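Local atomic coordinates of uncharacterized protein (Bacteroides ovatus, PDB entry 4FS7), a protein that is of unknown function but, as an extracellular leucine-rich repeat protein of the BspA type, probably binds other proteins. Residues Leu222-Ser228 against Leu244-Tyr250; Lys229-Ile235 against Gly251-Ser257; Gly269-Cys275 against Glu290-Cys296. One frame throughout, in Å; residues are numbered along the deposited sequence.

Interaction 1. Residues Leu222-Ser228 against Leu244-Tyr250; sequences LGDFALS and LGKSVFY
With chi1 at -67°, Phe-225 carries its CG beside its own backbone N, and one face of the ring turns to Ser-247, whose CB lies over the ring centre in a CH-pi contact 3.5 Å from the centroid. The same choice at Asp-224 (chi1 -63°) lays its carboxylate alongside the Lys-246 chain. There OD1 accepts the Lys-246 backbone N-H at 2.9 Å, an almost straight bond (170°) that enters from above the carboxylate plane, while a water joins OD2 to Lys-246 NZ. Backbone bonds continue the pairing: Gly-245 N to Leu-222 O, Phe-225 N to Lys-246 O and Leu-227 N to Val-248 O. Ser-228 OG donates to Tyr-250 O at 2.8 Å. Leu-222 lies side by side with Leu-244, CD1 against CD2, and crosses Val-248 at about a right angle, CD1 4.0 Å from CG1; Leu-227 CD1 packs against Phe-249 CE1 at 3.5 Å. These side chains from two successive turns pack in the interior of the leucine-rich repeat solenoid. Each segment leaves a short strand, 221-222 or 243-244, paired in parallel; strand 198-199 lies beyond the first, where Ile-199 touches Leu-222 and Ala-226, and strand 266-267 beyond the second.

Interaction 2. Residues Lys229-Ile235 against Gly251-Ser257; sequences KTGVKNI and GCTDLES
Lys-229 reaches across to the Gly-251 carbonyl, bending at chi2 (-76°) so that CD and CE run beside the oxygen before NZ bonds it at 2.8 Å, in the carbonyl plane and on a lone pair. Thr-230 turns its backbone N-H to Cys-252 SG, an N-H...S hydrogen bond of 3.6 Å; its OG1 also lies near the sulfur but is bonded to Leu-227 O. The Thr-230 carbonyl meets two waters, one leading to Thr-253 N, the other shared with Val-232 O and Asp-254 N, so waters connect the two backbones at this bend. Val-232 lies beside Leu-255, CG2 to CD1 at 4.1 Å. At Lys-233 the carbonyl O takes the Glu-256 N-H at 2.7 Å and, weakly, that of Ser-257. The Lys-233 side chain runs along that of Glu-256 and turns at chi4 (70°), bringing NZ in from above the carboxylate plane to 2.9 Å from Glu-256 OE2, a salt bridge. Asn-234 OD1 receives Ser-257 OG at 2.7 Å on an in-plane lone pair, and a water links the same oxygen to Glu-256 OE1. Ile-235 N closes the pairing on Ser-257 O at 3.0 Å, while its side chain crosses that of Leu-255 at about a right angle, with CG1 3.7 Å from Leu-255 CD1. The two segments thus pass from loop into the parallel strands 234-237 and 257-260 of the leucine-rich repeat solenoid; strand 280-283 follows 257-260 in that sheet, and Leu-255 also packs on Phe-272 and Cys-275.

Interaction 3. Residues Gly269-Cys275 against Glu290-Cys296; sequences GSLFYNC and EKTFYGC
Tyr-294 lies against Tyr-273 in successive turns of the leucine-rich repeat solenoid, and the two rings form an offset stack with centroids 4.6 Å apart and planes at 12°. Both side chains point the same way: each has CG anti to its backbone N (chi1 -165° in Tyr-294), and each leaves the same position of its type I turn. Followed outward, Tyr-294 first sets CB over the Tyr-273 face, toward the rim, in a CH-pi contact 3.7 Å from the centroid. CG then rests against CE2 and CZ of Tyr-273, CD1 comes to 3.5 Å from CZ, and CE1 lies near the Tyr-273 hydroxyl, which sits over the Tyr-294 ring near its rim. At the tip, OH is hydrogen-bonded to Glu-317 OE2. Lys-291 runs beside the Tyr-273 ring, its CB touching CD2 and also Ser-270 OG.

On the inner side Phe-272 and Phe-293 run alongside each other with nearly parallel rings, but slid apart so that they barely overlap; CD2 of Phe-272 meets CE1 of Phe-293 at 3.5 Å. Backbone bonds join the two turns: Ser-270 N to Glu-290 O, Phe-272 N to Thr-292 O, and Asn-274 N to Tyr-294 O, the last at 2.8 Å and nearly straight (172°). Waters join Ser-270 OG to Glu-290 OE2, Asn-274 OD1 to Gly-295 O, and Leu-271 N to Thr-292 OG1, itself hydrogen-bonded to Pro-289 O. Toward the end of the segments, Cys-296 SG packs against Cys-275 CB, and the same sulfur lies 3.1 Å from Phe-272 O.

Overall arrangement
The three contacts are neighbours along one solenoid, their centres 11 to 13 Å apart. Interactions 1 and 2 share the same two turns: 222-228 runs straight into 229-235 and 244-250 into 251-257, and Lys-229 N lies 3.0 Å from Tyr-250 O, a probable hydrogen bond. Interaction 3 begins on the next turn, where probable hydrogen bonds from Phe-249 N to Leu-271 O (3.0 Å) and from Gly-251 N to Tyr-273 O (2.8 Å) tie it to interactions 1 and 2. Aromatic rows continue through them, Phe-249 to Phe-272 inside and Tyr-250 to Tyr-273 on the outer side. Leu-255 CD2, 3.8 Å from Phe-272 CD1, joins the cores of interactions 2 and 3.

Interaction 1. Residues Leu222-Ser228 against Leu244-Tyr250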
loop_
_atom_site.group_PDB
_atom_site.type_symbol
_atom_site.label_atom_id
_atom_site.label_comp_id
_atom_site.label_asym_id
_atom_site.label_seq_id
_atom_site.Cartn_x
_atom_site.Cartn_y
_atom_site.Cartn_z
ATOM N N LEU A 222 -2.248 -10.298 -2.329
ATOM C CA LEU A 222 -1.791 -9.017 -1.721
ATOM C C LEU A 222 -0.308 -8.857 -1.979
ATOM O O LEU A 222 0.482 -9.714 -1.616
ATOM C CB LEU A 222 -1.955 -8.926 -0.187
ATOM C CG LEU A 222 -3.326 -9.148 0.404
ATOM C CD1 LEU A 222 -3.316 -9.088 1.943
ATOM C CD2 LEU A 222 -4.367 -8.214 -0.138
ATOM N N GLY A 223 0.076 -7.733 -2.586
ATOM C CA GLY A 223 1.441 -7.474 -2.982
ATOM C C GLY A 223 2.348 -7.014 -1.840
ATOM O O GLY A 223 1.943 -6.840 -0.670
ATOM N N ASP A 224 3.598 -6.814 -2.195
ATOM C CA ASP A 224 4.616 -6.455 -1.248
ATOM C C ASP A 224 4.256 -5.160 -0.517
ATOM O O ASP A 224 3.846 -4.190 -1.158
ATOM C CB ASP A 224 5.990 -6.237 -1.931
ATOM C CG ASP A 224 6.585 -7.467 -2.600
ATOM O OD1 ASP A 224 6.027 -8.562 -2.501
ATOM O OD2 ASP A 224 7.651 -7.284 -3.228
ATOM N N PHE A 225 4.355 -5.133 0.809
ATOM C CA PHE A 225 4.064 -3.974 1.614
ATOM C C PHE A 225 2.629 -3.440 1.443
ATOM O O PHE A 225 2.336 -2.319 1.806
ATOM C CB PHE A 225 5.061 -2.813 1.363
ATOM C CG PHE A 225 6.460 -3.093 1.812
ATOM C CD1 PHE A 225 6.866 -2.761 3.115
ATOM C CD2 PHE A 225 7.389 -3.612 0.953
ATOM C CE1 PHE A 225 8.161 -2.989 3.529
ATOM C CE2 PHE A 225 8.699 -3.843 1.397
ATOM C CZ PHE A 225 9.058 -3.516 2.655
ATOM N N ALA A 226 1.686 -4.263 0.952
ATOM C CA ALA A 226 0.365 -3.718 0.599
ATOM C C ALA A 226 -0.409 -3.142 1.740
ATOM O O ALA A 226 -1.195 -2.199 1.540
ATOM C CB ALA A 226 -0.479 -4.738 -0.165
ATOM N N LEU A 227 -0.213 -3.715 2.932
ATOM C CA LEU A 227 -0.902 -3.262 4.135
ATOM C C LEU A 227 0.123 -2.854 5.190
ATOM O O LEU A 227 -0.170 -2.899 6.378
ATOM C CB LEU A 227 -1.882 -4.331 4.638
ATOM C CG LEU A 227 -3.098 -4.570 3.745
ATOM C CD1 LEU A 227 -3.863 -5.822 4.196
ATOM C CD2 LEU A 227 -3.982 -3.330 3.838
ATOM N N SER A 228 1.293 -2.413 4.776
ATOM C CA SER A 228 2.328 -2.009 5.728
ATOM C C SER A 228 1.966 -0.718 6.408
ATOM O O SER A 228 1.430 0.219 5.791
ATOM C CB SER A 228 3.636 -1.864 4.977
ATOM O OG SER A 228 4.642 -1.315 5.790
ATOM N N LEU A 244 0.465 -14.194 -0.827
ATOM C CA LEU A 244 0.872 -12.965 -0.158
ATOM C C LEU A 244 2.315 -12.703 -0.552
ATOM O O LEU A 244 3.119 -13.639 -0.572
ATOM C CB LEU A 244 0.785 -13.084 1.377
ATOM C CG LEU A 244 -0.551 -13.538 1.940
ATOM C CD1 LEU A 244 -0.468 -13.678 3.434
ATOM C CD2 LEU A 244 -1.677 -12.600 1.538
ATOM N N GLY A 245 2.611 -11.449 -0.895
ATOM C CA GLY A 245 3.951 -10.992 -1.193
ATOM C C GLY A 245 4.845 -10.899 0.032
ATOM O O GLY A 245 4.602 -11.553 1.036
ATOM N N LYS A 246 5.882 -10.073 -0.079
ATOM C CA LYS A 246 6.812 -9.839 1.024
ATOM C C LYS A 246 6.330 -8.686 1.897
ATOM O O LYS A 246 5.785 -7.695 1.392
ATOM C CB LYS A 246 8.172 -9.476 0.452
ATOM C CG LYS A 246 8.794 -10.523 -0.407
ATOM C CD LYS A 246 9.956 -9.961 -1.270
ATOM C CE LYS A 246 10.501 -11.000 -2.214
ATOM N NZ LYS A 246 11.434 -10.363 -3.178
ATOM N N SER A 247 6.575 -8.755 3.203
ATOM C CA SER A 247 6.474 -7.563 4.023
ATOM C C SER A 247 5.062 -6.942 3.991
ATOM O O SER A 247 4.913 -5.751 4.196
ATOM C CB SER A 247 7.518 -6.512 3.611
ATOM O OG SER A 247 8.827 -7.093 3.590
ATOM N N VAL A 248 4.027 -7.766 3.818
ATOM C CA VAL A 248 2.713 -7.250 3.566
ATOM C C VAL A 248 2.204 -6.403 4.716
ATOM O O VAL A 248 1.504 -5.436 4.472
ATOM C CB VAL A 248 1.707 -8.358 3.190
ATOM C CG1 VAL A 248 0.288 -7.811 3.032
ATOM C CG2 VAL A 248 2.128 -9.101 1.929
ATOM N N PHE A 249 2.518 -6.809 5.956
ATOM C CA PHE A 249 2.088 -6.124 7.114
ATOM C C PHE A 249 3.258 -5.473 7.869
ATOM O O PHE A 249 3.211 -5.225 9.085
ATOM C CB PHE A 249 1.327 -7.067 8.063
ATOM C CG PHE A 249 0.073 -7.599 7.452
ATOM C CD1 PHE A 249 -1.123 -6.869 7.506
ATOM C CD2 PHE A 249 0.076 -8.795 6.758
ATOM C CE1 PHE A 249 -2.278 -7.340 6.909
ATOM C CE2 PHE A 249 -1.056 -9.269 6.180
ATOM C CZ PHE A 249 -2.244 -8.540 6.230
ATOM N N TYR A 250 4.299 -5.120 7.141
ATOM C CA TYR A 250 5.502 -4.591 7.775
ATOM C C TYR A 250 5.209 -3.438 8.697
ATOM O O TYR A 250 4.596 -2.450 8.306
ATOM C CB TYR A 250 6.487 -4.118 6.686
ATOM C CG TYR A 250 7.801 -3.677 7.243
ATOM C CD1 TYR A 250 7.954 -2.405 7.765
ATOM C CD2 TYR A 250 8.873 -4.534 7.321
ATOM C CE1 TYR A 250 9.133 -2.005 8.383
ATOM C CE2 TYR A 250 10.072 -4.122 7.902
ATOM C CZ TYR A 250 10.183 -2.880 8.442
ATOM O OH TYR A 250 11.397 -2.562 9.056
HETATM O O HOH W 1 9.445 -8.678 -4.685
#

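Interaction 2. Residues Lys229-Ile235 against Gly251-Ser257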
loop_
_atom_site.group_PDB
_atom_site.type_symbol
_atom_site.label_atom_id
_atom_site.label_comp_id
_atom_site.label_asym_id
_atom_site.label_seq_id
_atom_site.Cartn_x
_atom_site.Cartn_y
_atom_site.Cartn_z
ATOM N N LYS A 229 2.272 -0.613 7.691
ATOM C CA LYS A 229 1.998 0.600 8.461
ATOM C C LYS A 229 0.545 1.025 8.325
ATOM O O LYS A 229 0.238 2.196 8.069
ATOM C CB LYS A 229 2.937 1.728 8.055
ATOM C CG LYS A 229 4.347 1.500 8.531
ATOM C CD LYS A 229 4.504 1.768 10.033
ATOM C CE LYS A 229 5.904 1.508 10.382
ATOM N NZ LYS A 229 6.090 1.151 11.777
ATOM N N THR A 230 -0.350 0.052 8.430
ATOM C CA THR A 230 -1.764 0.310 8.528
ATOM C C THR A 230 -2.256 0.149 9.958
ATOM O O THR A 230 -1.485 -0.207 10.856
ATOM C CB THR A 230 -2.567 -0.551 7.543
ATOM O OG1 THR A 230 -2.413 -1.937 7.889
ATOM C CG2 THR A 230 -2.199 -0.245 6.070
ATOM N N GLY A 231 -3.545 0.410 10.171
ATOM C CA GLY A 231 -4.128 0.419 11.499
ATOM C C GLY A 231 -4.843 -0.877 11.854
ATOM O O GLY A 231 -5.569 -0.909 12.856
ATOM N N VAL A 232 -4.671 -1.939 11.066
ATOM C CA VAL A 232 -5.430 -3.158 11.294
ATOM C C VAL A 232 -5.115 -3.772 12.657
ATOM O O VAL A 232 -3.975 -3.751 13.130
ATOM C CB VAL A 232 -5.158 -4.187 10.160
ATOM C CG1 VAL A 232 -5.731 -3.604 8.825
ATOM C CG2 VAL A 232 -3.658 -4.518 10.037
ATOM N N LYS A 233 -6.146 -4.331 13.295
ATOM C CA LYS A 233 -6.016 -4.877 14.666
ATOM C C LYS A 233 -5.978 -6.391 14.721
ATOM O O LYS A 233 -5.173 -6.959 15.450
ATOM C CB LYS A 233 -7.184 -4.378 15.528
ATOM C CG LYS A 233 -7.117 -4.828 17.006
ATOM C CD LYS A 233 -8.440 -4.459 17.753
ATOM C CE LYS A 233 -8.256 -4.318 19.264
ATOM N NZ LYS A 233 -7.458 -3.081 19.630
ATOM N N ASN A 234 -6.856 -7.070 13.972
ATOM C CA ASN A 234 -6.942 -8.526 13.969
ATOM C C ASN A 234 -7.118 -8.975 12.540
ATOM O O ASN A 234 -8.099 -8.614 11.890
ATOM C CB ASN A 234 -8.111 -9.034 14.833
ATOM C CG ASN A 234 -7.971 -8.640 16.276
ATOM O OD1 ASN A 234 -7.122 -9.177 17.022
ATOM N ND2 ASN A 234 -8.752 -7.700 16.684
ATOM N N ILE A 235 -6.151 -9.703 12.009
ATOM C CA ILE A 235 -6.188 -10.150 10.649
ATOM C C ILE A 235 -6.449 -11.647 10.605
ATOM O O ILE A 235 -5.793 -12.453 11.282
ATOM C CB ILE A 235 -4.831 -9.807 9.936
ATOM C CG1 ILE A 235 -4.777 -8.327 9.630
ATOM C CG2 ILE A 235 -4.643 -10.626 8.642
ATOM C CD1 ILE A 235 -5.759 -7.855 8.508
ATOM N N GLY A 251 5.671 -3.522 9.948
ATOM C CA GLY A 251 5.633 -2.417 10.841
ATOM C C GLY A 251 4.282 -1.984 11.365
ATOM O O GLY A 251 4.158 -0.884 11.890
ATOM N N CYS A 252 3.244 -2.807 11.174
ATOM C CA CYS A 252 1.911 -2.465 11.694
ATOM C C CYS A 252 1.982 -2.460 13.211
ATOM O O CYS A 252 2.283 -3.458 13.791
ATOM C CB CYS A 252 0.852 -3.442 11.230
ATOM S SG CYS A 252 0.452 -3.292 9.481
ATOM N N THR A 253 1.719 -1.348 13.850
ATOM C CA THR A 253 1.907 -1.240 15.298
ATOM C C THR A 253 0.654 -1.535 16.132
ATOM O O THR A 253 0.755 -1.755 17.344
ATOM C CB THR A 253 2.429 0.177 15.669
ATOM O OG1 THR A 253 1.471 1.154 15.302
ATOM C CG2 THR A 253 3.750 0.456 14.995
ATOM N N ASP A 254 -0.509 -1.561 15.491
ATOM C CA ASP A 254 -1.770 -1.802 16.159
ATOM C C ASP A 254 -2.264 -3.225 15.989
ATOM O O ASP A 254 -3.269 -3.639 16.572
ATOM C CB ASP A 254 -2.846 -0.823 15.657
ATOM C CG ASP A 254 -2.524 0.600 15.981
ATOM O OD1 ASP A 254 -1.919 0.790 17.034
ATOM O OD2 ASP A 254 -2.837 1.505 15.164
ATOM N N LEU A 255 -1.539 -4.032 15.231
ATOM C CA LEU A 255 -1.931 -5.382 14.887
ATOM C C LEU A 255 -1.660 -6.271 16.081
ATOM O O LEU A 255 -0.493 -6.430 16.490
ATOM C CB LEU A 255 -1.160 -5.863 13.663
ATOM C CG LEU A 255 -1.441 -7.252 13.142
ATOM C CD1 LEU A 255 -2.905 -7.443 12.741
ATOM C CD2 LEU A 255 -0.522 -7.530 11.942
ATOM N N GLU A 256 -2.716 -6.858 16.631
ATOM C CA GLU A 256 -2.659 -7.664 17.842
ATOM C C GLU A 256 -2.704 -9.162 17.635
ATOM O O GLU A 256 -2.188 -9.920 18.461
ATOM C CB GLU A 256 -3.770 -7.257 18.790
ATOM C CG GLU A 256 -3.649 -5.856 19.311
ATOM C CD GLU A 256 -4.823 -5.437 20.224
ATOM O OE1 GLU A 256 -5.632 -6.320 20.632
ATOM O OE2 GLU A 256 -4.913 -4.236 20.546
ATOM N N SER A 257 -3.395 -9.619 16.616
ATOM C CA SER A 257 -3.469 -11.026 16.307
ATOM C C SER A 257 -3.517 -11.257 14.819
ATOM O O SER A 257 -4.077 -10.451 14.062
ATOM C CB SER A 257 -4.648 -11.761 16.938
ATOM O OG SER A 257 -5.844 -11.431 16.312
HETATM O O HOH W 2 -1.666 -2.117 12.843
HETATM O O HOH W 3 0.844 0.796 11.975
HETATM O O HOH W 4 -6.839 -8.575 19.912
HETATM O O HOH W 5 -6.447 -12.961 14.050
#

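Interaction 3. Residues Gly269-Cys275 against Glu290-Cys296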
loop_
_atom_site.group_PDB
_atom_site.type_symbol
_atom_site.label_atom_id
_atom_site.label_comp_id
_atom_site.label_asym_id
_atom_site.label_seq_id
_atom_site.Cartn_x
_atom_site.Cartn_y
_atom_site.Cartn_z
ATOM N N GLY A 269 8.706 -13.382 2.485
ATOM C CA GLY A 269 9.368 -13.114 3.732
ATOM C C GLY A 269 8.893 -11.864 4.438
ATOM O O GLY A 269 8.228 -11.004 3.867
ATOM N N SER A 270 9.275 -11.763 5.706
ATOM C CA SER A 270 9.132 -10.536 6.498
ATOM C C SER A 270 7.698 -10.037 6.660
ATOM O O SER A 270 7.481 -8.850 6.851
ATOM C CB SER A 270 9.991 -9.431 5.894
ATOM O OG SER A 270 11.379 -9.796 5.893
ATOM N N LEU A 271 6.712 -10.938 6.674
ATOM C CA LEU A 271 5.328 -10.505 6.627
ATOM C C LEU A 271 4.938 -9.606 7.774
ATOM O O LEU A 271 4.228 -8.627 7.577
ATOM C CB LEU A 271 4.324 -11.659 6.564
ATOM C CG LEU A 271 3.197 -11.365 5.501
ATOM C CD1 LEU A 271 3.820 -11.612 4.122
ATOM C CD2 LEU A 271 2.024 -12.310 5.719
ATOM N N PHE A 272 5.368 -9.958 8.995
ATOM C CA PHE A 272 5.028 -9.241 10.209
ATOM C C PHE A 272 6.243 -8.642 10.870
ATOM O O PHE A 272 6.269 -8.392 12.081
ATOM C CB PHE A 272 4.258 -10.134 11.180
ATOM C CG PHE A 272 3.026 -10.731 10.564
ATOM C CD1 PHE A 272 1.911 -9.944 10.301
ATOM C CD2 PHE A 272 2.979 -12.040 10.195
ATOM C CE1 PHE A 272 0.804 -10.486 9.713
ATOM C CE2 PHE A 272 1.835 -12.597 9.578
ATOM C CZ PHE A 272 0.767 -11.771 9.316
ATOM N N TYR A 273 7.255 -8.328 10.058
ATOM C CA TYR A 273 8.475 -7.726 10.574
ATOM C C TYR A 273 8.144 -6.429 11.308
ATOM O O TYR A 273 7.436 -5.565 10.770
ATOM C CB TYR A 273 9.389 -7.460 9.386
ATOM C CG TYR A 273 10.878 -7.257 9.645
ATOM C CD1 TYR A 273 11.369 -6.198 10.368
ATOM C CD2 TYR A 273 11.812 -8.140 9.081
ATOM C CE1 TYR A 273 12.740 -6.054 10.583
ATOM C CE2 TYR A 273 13.169 -7.960 9.283
ATOM C CZ TYR A 273 13.613 -6.925 10.025
ATOM O OH TYR A 273 14.969 -6.758 10.216
ATOM N N ASN A 274 8.647 -6.283 12.532
ATOM C CA ASN A 274 8.443 -5.099 13.332
ATOM C C ASN A 274 6.988 -4.831 13.698
ATOM O O ASN A 274 6.622 -3.700 14.015
ATOM C CB ASN A 274 9.107 -3.854 12.699
ATOM C CG ASN A 274 10.595 -3.759 12.972
ATOM O OD1 ASN A 274 11.084 -4.292 13.936
ATOM N ND2 ASN A 274 11.314 -3.085 12.110
ATOM N N CYS A 275 6.160 -5.887 13.749
ATOM C CA CYS A 275 4.799 -5.767 14.283
ATOM C C CYS A 275 4.893 -5.890 15.808
ATOM O O CYS A 275 4.609 -6.912 16.394
ATOM C CB CYS A 275 3.887 -6.797 13.684
ATOM S SG CYS A 275 3.448 -6.412 11.949
ATOM N N GLU A 290 11.533 -16.693 6.019
ATOM C CA GLU A 290 12.491 -15.840 6.689
ATOM C C GLU A 290 11.843 -14.607 7.303
ATOM O O GLU A 290 11.005 -13.956 6.660
ATOM C CB GLU A 290 13.634 -15.457 5.731
ATOM C CG GLU A 290 13.214 -14.548 4.581
ATOM C CD GLU A 290 14.352 -13.912 3.808
ATOM O OE1 GLU A 290 15.394 -14.567 3.664
ATOM O OE2 GLU A 290 14.210 -12.760 3.324
ATOM N N LYS A 291 12.253 -14.279 8.519
ATOM C CA LYS A 291 11.976 -13.024 9.157
ATOM C C LYS A 291 10.492 -12.765 9.352
ATOM O O LYS A 291 10.114 -11.609 9.620
ATOM C CB LYS A 291 12.631 -11.869 8.370
ATOM C CG LYS A 291 14.142 -12.041 8.169
ATOM C CD LYS A 291 14.694 -11.134 7.055
ATOM C CE LYS A 291 16.135 -11.434 6.746
ATOM N NZ LYS A 291 16.526 -10.667 5.511
ATOM N N THR A 292 9.641 -13.803 9.344
ATOM C CA THR A 292 8.198 -13.553 9.393
ATOM C C THR A 292 7.770 -12.739 10.579
ATOM O O THR A 292 6.916 -11.840 10.447
ATOM C CB THR A 292 7.405 -14.904 9.322
ATOM O OG1 THR A 292 7.683 -15.554 8.076
ATOM C CG2 THR A 292 5.908 -14.703 9.427
ATOM N N PHE A 293 8.264 -13.107 11.773
ATOM C CA PHE A 293 7.908 -12.439 12.997
ATOM C C PHE A 293 9.077 -11.698 13.616
ATOM O O PHE A 293 9.153 -11.498 14.838
ATOM C CB PHE A 293 7.296 -13.450 14.002
ATOM C CG PHE A 293 6.151 -14.215 13.441
ATOM C CD1 PHE A 293 4.904 -13.614 13.292
ATOM C CD2 PHE A 293 6.302 -15.521 13.024
ATOM C CE1 PHE A 293 3.843 -14.299 12.766
ATOM C CE2 PHE A 293 5.235 -16.265 12.496
ATOM C CZ PHE A 293 4.010 -15.622 12.349
ATOM N N TYR A 294 9.999 -11.240 12.772
ATOM C CA TYR A 294 11.175 -10.519 13.295
ATOM C C TYR A 294 10.746 -9.326 14.126
ATOM O O TYR A 294 9.961 -8.492 13.655
ATOM C CB TYR A 294 12.062 -10.001 12.117
ATOM C CG TYR A 294 13.444 -9.588 12.587
ATOM C CD1 TYR A 294 13.657 -8.412 13.248
ATOM C CD2 TYR A 294 14.538 -10.451 12.412
ATOM C CE1 TYR A 294 14.895 -8.120 13.802
ATOM C CE2 TYR A 294 15.786 -10.150 12.904
ATOM C CZ TYR A 294 15.967 -8.982 13.619
ATOM O OH TYR A 294 17.172 -8.674 14.219
ATOM N N GLY A 295 11.291 -9.174 15.323
ATOM C CA GLY A 295 11.025 -7.977 16.104
ATOM C C GLY A 295 9.637 -7.882 16.644
ATOM O O GLY A 295 9.202 -6.797 17.044
ATOM N N CYS A 296 8.916 -8.987 16.724
ATOM C CA CYS A 296 7.564 -8.989 17.313
ATOM C C CYS A 296 7.728 -9.162 18.824
ATOM O O CYS A 296 7.524 -10.206 19.431
ATOM C CB CYS A 296 6.721 -10.086 16.660
ATOM S SG CYS A 296 6.258 -9.650 14.958
HETATM O O HOH W 6 12.090 -11.132 3.676
HETATM O O HOH W 7 6.800 -13.788 6.128
HETATM O O HOH W 8 10.495 -4.414 16.871
#